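Local coordinates for glycosylation Associate Protein 1 (Streptococcus agalactiae serotype V, PDB 6OYC) that probably takes part, in complex with Gap2 and Gap3, in the glycosylation and secretion of a streptococcal surface protein through the accessory Sec system, at residues A[231-236]-A[257-262]; A[278-283]-A[295-300]. One frame throughout, in Å; residues are numbered along the deposited sequence.

Overall arrangement
Both contacts belong to the seven-stranded parallel sheet of one Rossmann-like domain, consistent with the GT-B clan of this accessory Sec protein, and their centres lie about 12 Å apart. Contact 1 comes first along the chain and is complete before contact 2 begins. It joins the loops that leave strands 229-233 and 250-255 at their C-terminal ends; contact 2 pairs the next two strands, 277-280 and the outermost 297-299. The two meet where the S257 hydroxyl probably hydrogen-bonds to the D281 carboxylate, tying loop to loop. Successive strands thus bring neighbouring loops to the C-terminal end of the sheet, which faces the ligand-binding cleft in GT-B glycosyltransferases; whether it does so here is not established.

Contact 1: A[231-236]-A[257-262]; sequences IVSFNQ and SERNNA. With SO4 (sulfate ion), chain J.
R259 and N260 meet F234 where two adjacent strands of a Rossmann-like parallel sheet give way to loops at their C-terminal ends. The tight part centres on the F234 carbonyl. N260 ND2 reaches F234 O at 2.7 Å and R259 NE reaches the same oxygen at 2.9 Å, the donors coming from opposite faces of the carbonyl plane. The arginine arrives by an extended start and a bend at chi3 (67°), which turns its guanidinium under S233; S233 OG lies over one face, 2.9 Å from R259 CZ. The far end of that group forms a salt bridge with D33 of helix 33-43, which probably fixes its rotation. N260 OD1 accepts from the backbone N of F256, and the amide stands almost perpendicular to the F234 ring, whose edge it meets.

Toward the exposed Q236 and N261 the two segments no longer touch directly, and a sulfate, probably from the crystallisation liquor, spans them: Q236 N donates to SO4 O1 at 2.8 Å, and N264 of helix 262-267 adds a further bond. N261 N gives SO4 O3 a longer bond of 3.2 Å, while N260 ND2 sends its second hydrogen to that same oxygen at 3.0 Å.

Contact 2: A[278-283]-A[295-300]; sequences IICDRL and KPVVHV
I278 and V298 are bonded through their backbones in a parallel strand pair, the last step of the beta-alpha-beta unit formed by strand 277-280, helix 283-292 and strand 297-299. V298 N donates to I278 O at 2.7 Å, and V298 O takes the N-H of C280 at 3.2 Å; I278 N to P296 O and V300 N to C280 O complete the register. On one face of the sheet I279 CG2 packs against V300 CG2 at 3.5 Å, beside I510 of helix 505-512.

H299 projects from the other face, where its side chain runs back over the turn that follows strand 277-280. Its CB lies 3.8 Å from L283 CD2. With CG anti to the backbone N (chi1 167°), the ring lies beneath that leucine: CG and CD2 both meet the L283 methyl CD2, which sits 3.7 Å from the ring centroid in a CH-pi contact, and NE2 has L283 CG 4.0 Å away on the same side. At the ring's edge CE1 comes within 3.2 Å of D281 O, with ND1 a little farther off. Backbone bonds thus set the register, while largely apolar contact rests the imidazole on the turn and the first residue of helix 283-292.

Contact 1: A[231-236]-A[257-262]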
loop_
_atom_site.group_PDB
_atom_site.type_symbol
_atom_site.label_atom_id
_atom_site.label_comp_id
_atom_site.label_asym_id
_atom_site.label_seq_id
_atom_site.Cartn_x
_atom_site.Cartn_y
_atom_site.Cartn_z
ATOM N N ILE A 231 19.674 0.391 -3.010
ATOM C CA ILE A 231 18.562 0.095 -3.899
ATOM C C ILE A 231 17.531 1.188 -3.703
ATOM O O ILE A 231 16.986 1.352 -2.605
ATOM C CB ILE A 231 17.984 -1.305 -3.645
ATOM C CG1 ILE A 231 19.094 -2.355 -3.879
ATOM C CG2 ILE A 231 16.801 -1.543 -4.563
ATOM C CD1 ILE A 231 18.878 -3.717 -3.258
ATOM N N VAL A 232 17.305 1.968 -4.757
ATOM C CA VAL A 232 16.513 3.186 -4.687
ATOM C C VAL A 232 15.189 2.965 -5.404
ATOM O O VAL A 232 15.155 2.614 -6.592
ATOM C CB VAL A 232 17.250 4.390 -5.295
ATOM C CG1 VAL A 232 16.350 5.648 -5.230
ATOM C CG2 VAL A 232 18.575 4.623 -4.576
ATOM N N SER A 233 14.106 3.186 -4.676
ATOM C CA SER A 233 12.797 3.373 -5.284
ATOM C C SER A 233 12.819 4.613 -6.180
ATOM O O SER A 233 13.017 5.730 -5.689
ATOM C CB SER A 233 11.771 3.529 -4.162
ATOM O OG SER A 233 10.502 3.091 -4.563
ATOM N N PHE A 234 12.644 4.434 -7.491
ATOM C CA PHE A 234 12.763 5.574 -8.404
ATOM C C PHE A 234 11.694 6.623 -8.103
ATOM O O PHE A 234 10.498 6.340 -8.193
ATOM C CB PHE A 234 12.650 5.124 -9.867
ATOM C CG PHE A 234 12.940 6.226 -10.867
ATOM C CD1 PHE A 234 12.017 7.237 -11.104
ATOM C CD2 PHE A 234 14.132 6.245 -11.572
ATOM C CE1 PHE A 234 12.280 8.242 -12.022
ATOM C CE2 PHE A 234 14.401 7.243 -12.489
ATOM C CZ PHE A 234 13.471 8.244 -12.721
ATOM N N ASN A 235 12.122 7.843 -7.793
ATOM C CA ASN A 235 11.184 8.916 -7.509
ATOM C C ASN A 235 11.866 10.260 -7.734
ATOM O O ASN A 235 12.944 10.513 -7.180
ATOM C CB ASN A 235 10.672 8.808 -6.066
ATOM C CG ASN A 235 9.343 9.481 -5.880
ATOM O OD1 ASN A 235 9.129 10.587 -6.362
ATOM N ND2 ASN A 235 8.427 8.805 -5.198
ATOM N N GLN A 236 11.233 11.133 -8.517
ATOM C CA GLN A 236 11.822 12.456 -8.716
ATOM C C GLN A 236 11.902 13.272 -7.430
ATOM O O GLN A 236 12.713 14.195 -7.354
ATOM C CB GLN A 236 11.044 13.246 -9.769
ATOM C CG GLN A 236 9.599 13.515 -9.413
ATOM C CD GLN A 236 8.824 14.193 -10.547
ATOM O OE1 GLN A 236 7.878 13.617 -11.098
ATOM N NE2 GLN A 236 9.226 15.415 -10.904
ATOM N N SER A 257 5.606 0.504 -11.981
ATOM C CA SER A 257 4.651 1.144 -12.885
ATOM C C SER A 257 3.537 1.900 -12.146
ATOM O O SER A 257 3.041 2.909 -12.658
ATOM C CB SER A 257 4.052 0.098 -13.819
ATOM O OG SER A 257 3.355 -0.897 -13.080
ATOM N N GLU A 258 3.121 1.444 -10.953
ATOM C CA GLU A 258 2.063 2.167 -10.245
ATOM C C GLU A 258 2.529 3.552 -9.798
ATOM O O GLU A 258 1.720 4.475 -9.718
ATOM C CB GLU A 258 1.580 1.355 -9.045
ATOM C CG GLU A 258 0.481 2.023 -8.201
ATOM C CD GLU A 258 0.302 1.374 -6.812
ATOM O OE1 GLU A 258 -0.818 0.894 -6.509
ATOM O OE2 GLU A 258 1.278 1.341 -6.020
ATOM N N ARG A 259 3.825 3.713 -9.513
ATOM C CA ARG A 259 4.440 4.954 -9.043
ATOM C C ARG A 259 5.086 5.764 -10.161
ATOM O O ARG A 259 5.038 6.990 -10.142
ATOM C CB ARG A 259 5.514 4.641 -8.001
ATOM C CG ARG A 259 6.280 5.841 -7.483
ATOM C CD ARG A 259 7.333 5.416 -6.451
ATOM N NE ARG A 259 8.405 4.625 -7.057
ATOM C CZ ARG A 259 8.630 3.338 -6.795
ATOM N NH1 ARG A 259 7.867 2.683 -5.920
ATOM N NH2 ARG A 259 9.628 2.703 -7.404
ATOM N N ASN A 260 5.681 5.118 -11.146
ATOM C CA ASN A 260 6.572 5.806 -12.054
ATOM C C ASN A 260 5.911 6.049 -13.402
ATOM O O ASN A 260 5.297 5.147 -13.974
ATOM C CB ASN A 260 7.865 5.013 -12.203
ATOM C CG ASN A 260 8.654 4.999 -10.907
ATOM O OD1 ASN A 260 9.065 3.943 -10.411
ATOM N ND2 ASN A 260 8.824 6.181 -10.322
ATOM N N ASN A 261 6.029 7.281 -13.883
ATOM C CA ASN A 261 5.742 7.604 -15.272
ATOM C C ASN A 261 6.941 7.218 -16.149
ATOM O O ASN A 261 8.040 7.769 -15.996
ATOM C CB ASN A 261 5.423 9.090 -15.385
ATOM C CG ASN A 261 4.871 9.457 -16.730
ATOM O OD1 ASN A 261 5.329 8.958 -17.759
ATOM N ND2 ASN A 261 3.877 10.332 -16.735
ATOM N N ALA A 262 6.723 6.265 -17.063
ATOM C CA ALA A 262 7.789 5.797 -17.945
ATOM C C ALA A 262 8.497 6.952 -18.658
ATOM O O ALA A 262 9.733 6.960 -18.777
ATOM C CB ALA A 262 7.212 4.820 -18.966
HETATM S S SO4 J . 8.422 9.914 -11.189
HETATM O O1 SO4 J . 9.437 9.689 -10.155
HETATM O O2 SO4 J . 8.850 10.972 -12.109
HETATM O O3 SO4 J . 8.221 8.667 -11.956
HETATM O O4 SO4 J . 7.141 10.273 -10.549
#

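Contact 2: A[278-283]-A[295-300]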
loop_
_atom_site.group_PDB
_atom_site.type_symbol
_atom_site.label_atom_id
_atom_site.label_comp_id
_atom_site.label_asym_id
_atom_site.label_seq_id
_atom_site.Cartn_x
_atom_site.Cartn_y
_atom_site.Cartn_z
ATOM N N ILE A 278 19.051 -1.850 -13.263
ATOM C CA ILE A 278 17.691 -1.348 -13.150
ATOM C C ILE A 278 16.754 -2.536 -12.997
ATOM O O ILE A 278 16.892 -3.534 -13.713
ATOM C CB ILE A 278 17.293 -0.482 -14.357
ATOM C CG1 ILE A 278 18.205 0.748 -14.445
ATOM C CG2 ILE A 278 15.848 -0.047 -14.239
ATOM C CD1 ILE A 278 18.294 1.340 -15.817
ATOM N N ILE A 279 15.832 -2.437 -12.044
ATOM C CA ILE A 279 14.748 -3.394 -11.846
ATOM C C ILE A 279 13.444 -2.739 -12.269
ATOM O O ILE A 279 13.204 -1.565 -11.949
ATOM C CB ILE A 279 14.620 -3.829 -10.372
ATOM C CG1 ILE A 279 15.855 -4.563 -9.873
ATOM C CG2 ILE A 279 13.366 -4.697 -10.184
ATOM C CD1 ILE A 279 15.884 -4.641 -8.356
ATOM N N CYS A 280 12.575 -3.496 -12.939
ATOM C CA CYS A 280 11.191 -3.041 -12.980
ATOM C C CYS A 280 10.231 -4.218 -12.964
ATOM O O CYS A 280 10.601 -5.372 -13.209
ATOM C CB CYS A 280 10.896 -2.141 -14.182
ATOM S SG CYS A 280 11.436 -2.835 -15.678
ATOM N N ASP A 281 8.983 -3.893 -12.648
ATOM C CA ASP A 281 7.915 -4.873 -12.562
ATOM C C ASP A 281 7.285 -5.194 -13.916
ATOM O O ASP A 281 6.505 -6.146 -14.006
ATOM C CB ASP A 281 6.831 -4.377 -11.592
ATOM C CG ASP A 281 6.177 -3.081 -12.046
ATOM O OD1 ASP A 281 6.892 -2.151 -12.471
ATOM O OD2 ASP A 281 4.934 -2.984 -11.997
ATOM N N ARG A 282 7.589 -4.453 -14.971
ATOM C CA ARG A 282 6.862 -4.667 -16.216
ATOM C C ARG A 282 7.809 -4.930 -17.380
ATOM O O ARG A 282 8.879 -4.318 -17.486
ATOM C CB ARG A 282 5.949 -3.483 -16.515
ATOM C CG ARG A 282 4.679 -3.488 -15.657
ATOM C CD ARG A 282 3.714 -2.458 -16.172
ATOM N NE ARG A 282 3.357 -2.761 -17.550
ATOM C CZ ARG A 282 2.240 -3.386 -17.895
ATOM N NH1 ARG A 282 1.382 -3.737 -16.950
ATOM N NH2 ARG A 282 1.984 -3.653 -19.171
ATOM N N LEU A 283 7.392 -5.853 -18.253
ATOM C CA LEU A 283 8.212 -6.223 -19.403
ATOM C C LEU A 283 8.209 -5.136 -20.471
ATOM O O LEU A 283 9.254 -4.863 -21.074
ATOM C CB LEU A 283 7.736 -7.552 -19.985
ATOM C CG LEU A 283 8.157 -8.799 -19.209
ATOM C CD1 LEU A 283 7.619 -10.046 -19.879
ATOM C CD2 LEU A 283 9.654 -8.875 -19.111
ATOM N N LYS A 295 22.109 -0.505 -19.961
ATOM C CA LYS A 295 22.210 -0.891 -18.566
ATOM C C LYS A 295 21.533 -2.238 -18.410
ATOM O O LYS A 295 20.561 -2.533 -19.117
ATOM C CB LYS A 295 21.535 0.118 -17.623
ATOM C CG LYS A 295 22.246 1.451 -17.473
ATOM C CD LYS A 295 23.554 1.301 -16.719
ATOM C CE LYS A 295 24.222 2.660 -16.592
ATOM N NZ LYS A 295 25.435 2.638 -15.727
ATOM N N PRO A 296 22.014 -3.071 -17.495
ATOM C CA PRO A 296 21.247 -4.274 -17.140
ATOM C C PRO A 296 19.872 -3.866 -16.620
ATOM O O PRO A 296 19.750 -3.061 -15.694
ATOM C CB PRO A 296 22.106 -4.944 -16.058
ATOM C CG PRO A 296 23.459 -4.236 -16.113
ATOM C CD PRO A 296 23.206 -2.875 -16.650
ATOM N N VAL A 297 18.832 -4.381 -17.263
ATOM C CA VAL A 297 17.445 -4.170 -16.860
ATOM C C VAL A 297 16.901 -5.547 -16.507
ATOM O O VAL A 297 16.801 -6.413 -17.383
ATOM C CB VAL A 297 16.612 -3.511 -17.974
ATOM C CG1 VAL A 297 15.160 -3.387 -17.577
ATOM C CG2 VAL A 297 17.181 -2.136 -18.361
ATOM N N VAL A 298 16.581 -5.772 -15.236
ATOM C CA VAL A 298 16.108 -7.072 -14.778
ATOM C C VAL A 298 14.627 -6.973 -14.425
ATOM O O VAL A 298 14.215 -6.100 -13.644
ATOM C CB VAL A 298 16.917 -7.594 -13.583
ATOM C CG1 VAL A 298 16.312 -8.939 -13.112
ATOM C CG2 VAL A 298 18.384 -7.755 -13.957
ATOM N N HIS A 299 13.830 -7.881 -14.987
ATOM C CA HIS A 299 12.397 -7.906 -14.743
ATOM C C HIS A 299 12.125 -8.659 -13.448
ATOM O O HIS A 299 12.597 -9.786 -13.262
ATOM C CB HIS A 299 11.673 -8.552 -15.929
ATOM C CG HIS A 299 10.243 -8.915 -15.661
ATOM N ND1 HIS A 299 9.267 -7.974 -15.395
ATOM C CD2 HIS A 299 9.618 -10.117 -15.651
ATOM C CE1 HIS A 299 8.109 -8.584 -15.217
ATOM N NE2 HIS A 299 8.294 -9.883 -15.369
ATOM N N VAL A 300 11.396 -8.019 -12.536
ATOM C CA VAL A 300 11.052 -8.612 -11.248
ATOM C C VAL A 300 9.542 -8.504 -11.094
ATOM O O VAL A 300 9.020 -7.416 -10.829
ATOM C CB VAL A 300 11.785 -7.934 -10.077
ATOM C CG1 VAL A 300 11.225 -8.395 -8.730
ATOM C CG2 VAL A 300 13.307 -8.199 -10.142
#